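Local coordinates for protein peroxidase (Cellulomonas bogoriensis 69B4 = DSM 16987, PDB 6QZO) that binds heme b and probably acts as a DyP-type peroxidase, using hydrogen peroxide to oxidise its substrates, at residues A[51-56]-A[141-146]. Sequence-based numbering, arbitrary orientation.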
ATOM      1  N   VAL A  51      -8.625  10.693  -1.997  1.00 16.91           N
ATOM      2  CA  VAL A  51      -9.968  10.226  -2.420  1.00 17.38           C
ATOM      3  C   VAL A  51     -10.723  11.391  -3.069  1.00 17.63           C
ATOM      4  O   VAL A  51     -11.150  12.298  -2.341  1.00 17.75           O
ATOM      5  CB  VAL A  51     -10.749   9.623  -1.241  1.00 17.58           C
ATOM      6  CG1 VAL A  51     -12.051   8.999  -1.710  1.00 17.66           C
ATOM      7  CG2 VAL A  51      -9.911   8.592  -0.483  1.00 17.85           C
ATOM      8  N   ALA A  52     -10.835  11.368  -4.393  1.00 17.57           N
ATOM      9  CA  ALA A  52     -11.682  12.276  -5.182  1.00 17.86           C
ATOM     10  C   ALA A  52     -13.103  11.725  -5.193  1.00 18.44           C
ATOM     11  O   ALA A  52     -13.281  10.519  -5.478  1.00 18.54           O
ATOM     12  CB  ALA A  52     -11.145  12.428  -6.587  1.00 17.74           C
ATOM     13  N   LEU A  53     -14.079  12.585  -4.898  1.00 18.70           N
ATOM     14  CA  LEU A  53     -15.507  12.214  -4.960  1.00 19.15           C
ATOM     15  C   LEU A  53     -16.208  13.168  -5.918  1.00 20.03           C
ATOM     16  O   LEU A  53     -15.713  14.291  -6.104  1.00 20.09           O
ATOM     17  CB  LEU A  53     -16.111  12.248  -3.552  1.00 19.09           C
ATOM     18  CG  LEU A  53     -15.437  11.312  -2.538  1.00 18.37           C
ATOM     19  CD1 LEU A  53     -14.462  12.073  -1.654  1.00 18.07           C
ATOM     20  CD2 LEU A  53     -16.475  10.602  -1.683  1.00 18.39           C
ATOM     21  N   ASP A  54     -17.274  12.689  -6.545  1.00 21.08           N
ATOM     22  CA  ASP A  54     -18.168  13.503  -7.405  1.00 21.80           C
ATOM     23  C   ASP A  54     -19.522  13.637  -6.708  1.00 22.97           C
ATOM     24  O   ASP A  54     -20.063  12.633  -6.222  1.00 23.99           O
ATOM     25  CB  ASP A  54     -18.271  12.901  -8.805  1.00 21.80           C
ATOM     26  CG  ASP A  54     -17.094  13.216  -9.692  1.00 21.51           C
ATOM     27  OD1 ASP A  54     -16.322  14.149  -9.358  1.00 21.60           O
ATOM     28  OD2 ASP A  54     -16.952  12.513 -10.704  1.00 21.57           O
ATOM     29  N   LEU A  55     -20.048  14.850  -6.630  1.00 24.08           N
ATOM     30  CA  LEU A  55     -21.385  15.115  -6.042  1.00 24.53           C
ATOM     31  C   LEU A  55     -22.449  14.480  -6.945  1.00 25.20           C
ATOM     32  O   LEU A  55     -22.220  14.392  -8.155  1.00 25.61           O
ATOM     33  CB  LEU A  55     -21.571  16.629  -5.899  1.00 24.41           C
ATOM     34  CG  LEU A  55     -20.593  17.294  -4.933  1.00 24.05           C
ATOM     35  CD1 LEU A  55     -20.638  18.797  -5.057  1.00 23.94           C
ATOM     36  CD2 LEU A  55     -20.944  16.871  -3.507  1.00 24.01           C
ATOM     37  N   ALA A  56     -23.559  14.017  -6.373  1.00 25.62           N
ATOM     38  CA  ALA A  56     -24.752  13.588  -7.152  1.00 26.19           C
ATOM     39  C   ALA A  56     -25.292  14.779  -7.951  1.00 26.66           C
ATOM     40  O   ALA A  56     -25.119  15.906  -7.486  1.00 26.91           O
ATOM     41  CB  ALA A  56     -25.786  13.015  -6.219  1.00 26.80           C
ATOM     42  N   GLY A 141     -12.494  15.853 -10.227  1.00 16.26           N
ATOM     43  CA  GLY A 141     -13.155  15.581  -8.942  1.00 15.87           C
ATOM     44  C   GLY A 141     -13.788  16.852  -8.380  1.00 15.79           C
ATOM     45  O   GLY A 141     -13.117  17.862  -8.361  1.00 15.85           O
ATOM     46  N   ASP A 142     -15.042  16.777  -7.938  1.00 15.85           N
ATOM     47  CA  ASP A 142     -15.782  17.877  -7.274  1.00 16.15           C
ATOM     48  C   ASP A 142     -15.162  18.143  -5.902  1.00 16.02           C
ATOM     49  O   ASP A 142     -15.112  19.307  -5.498  1.00 15.95           O
ATOM     50  CB  ASP A 142     -17.265  17.547  -7.127  1.00 16.58           C
ATOM     51  CG  ASP A 142     -17.982  17.438  -8.465  1.00 17.00           C
ATOM     52  OD1 ASP A 142     -17.517  18.056  -9.417  1.00 17.43           O
ATOM     53  OD2 ASP A 142     -18.998  16.753  -8.537  1.00 17.18           O
ATOM     54  N   VAL A 143     -14.678  17.106  -5.213  1.00 15.74           N
ATOM     55  CA  VAL A 143     -14.063  17.282  -3.866  1.00 15.71           C
ATOM     56  C   VAL A 143     -12.999  16.204  -3.676  1.00 15.52           C
ATOM     57  O   VAL A 143     -13.105  15.151  -4.315  1.00 16.32           O
ATOM     58  CB  VAL A 143     -15.133  17.269  -2.761  1.00 15.83           C
ATOM     59  CG1 VAL A 143     -15.860  15.937  -2.724  1.00 15.91           C
ATOM     60  CG2 VAL A 143     -14.560  17.609  -1.398  1.00 15.67           C
ATOM     61  N   VAL A 144     -12.007  16.482  -2.844  1.00 15.16           N
ATOM     62  CA  VAL A 144     -10.904  15.535  -2.553  1.00 14.78           C
ATOM     63  C   VAL A 144     -10.669  15.505  -1.050  1.00 14.72           C
ATOM     64  O   VAL A 144     -10.702  16.573  -0.419  1.00 14.88           O
ATOM     65  CB  VAL A 144      -9.614  15.925  -3.275  1.00 14.65           C
ATOM     66  CG1 VAL A 144      -9.117  17.301  -2.820  1.00 14.67           C
ATOM     67  CG2 VAL A 144      -8.535  14.857  -3.098  1.00 14.51           C
ATOM     68  N   LEU A 145     -10.413  14.307  -0.521  1.00 14.55           N
ATOM     69  CA  LEU A 145      -9.864  14.112   0.840  1.00 14.46           C
ATOM     70  C   LEU A 145      -8.430  13.601   0.692  1.00 14.40           C
ATOM     71  O   LEU A 145      -8.248  12.465   0.215  1.00 14.19           O
ATOM     72  CB  LEU A 145     -10.746  13.101   1.579  1.00 14.50           C
ATOM     73  CG  LEU A 145     -12.223  13.492   1.683  1.00 14.39           C
ATOM     74  CD1 LEU A 145     -13.046  12.320   2.190  1.00 14.29           C
ATOM     75  CD2 LEU A 145     -12.383  14.703   2.572  1.00 14.53           C
ATOM     76  N   GLN A 146      -7.443  14.420   1.055  1.00 14.47           N
ATOM     77  CA  GLN A 146      -6.066  13.910   1.233  1.00 14.20           C
ATOM     78  C   GLN A 146      -6.001  13.319   2.634  1.00 14.36           C
ATOM     79  O   GLN A 146      -6.032  14.109   3.607  1.00 15.04           O
ATOM     80  CB  GLN A 146      -5.008  14.995   1.052  1.00 14.04           C
ATOM     81  CG  GLN A 146      -3.596  14.458   1.269  1.00 13.83           C
ATOM     82  CD  GLN A 146      -2.583  15.565   1.348  1.00 13.91           C
ATOM     83  OE1 GLN A 146      -2.073  16.032   0.338  1.00 13.75           O
ATOM     84  NE2 GLN A 146      -2.283  15.982   2.567  1.00 14.31           N
TER
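With CG of Asp142 turned anti to its carbonyl carbon (chi1 -66°) and CG of Asp54 likewise (chi1 -79°), the two side chains cross at about a right angle, their carboxylate planes 46° apart, and each takes a backbone N-H from the facing segment. Asp142 OD2 accepts Leu55 N at 2.9 Å through its anti lone pair, while Asp54 OD1 receives Asp142 N at 3.2 Å, nearly along its C-O axis. This brings Asp54 OD1 within 3.8 Å of Asp142 OD2; the salt bridge from Asp54 OD2 to Arg173 probably eases the repulsion. A lysine in place of Asp142 would probably leave Leu55 N without its acceptor and this strand end less firmly tied. Asp142 and Val143 together face Leu53, a classic beta bulge at the start of strand 143-149, which runs antiparallel to 47-55 at the centre of the four-stranded sheet of the N-terminal ferredoxin-like half. Leu53 N binds Val143 O at 2.8 Å within the bulge, and beyond it Val51 and Leu145 exchange two backbone hydrogen bonds. On the face bearing Val51, Leu53, Val143 and Leu145, Leu53 CB meets Val143 CG1 at 3.8 Å and CD1 atoms of Leu53 and Leu145 touch at 4.1 Å; Trp71 of helix 61-78 packs against Leu53, Val143 and Leu145.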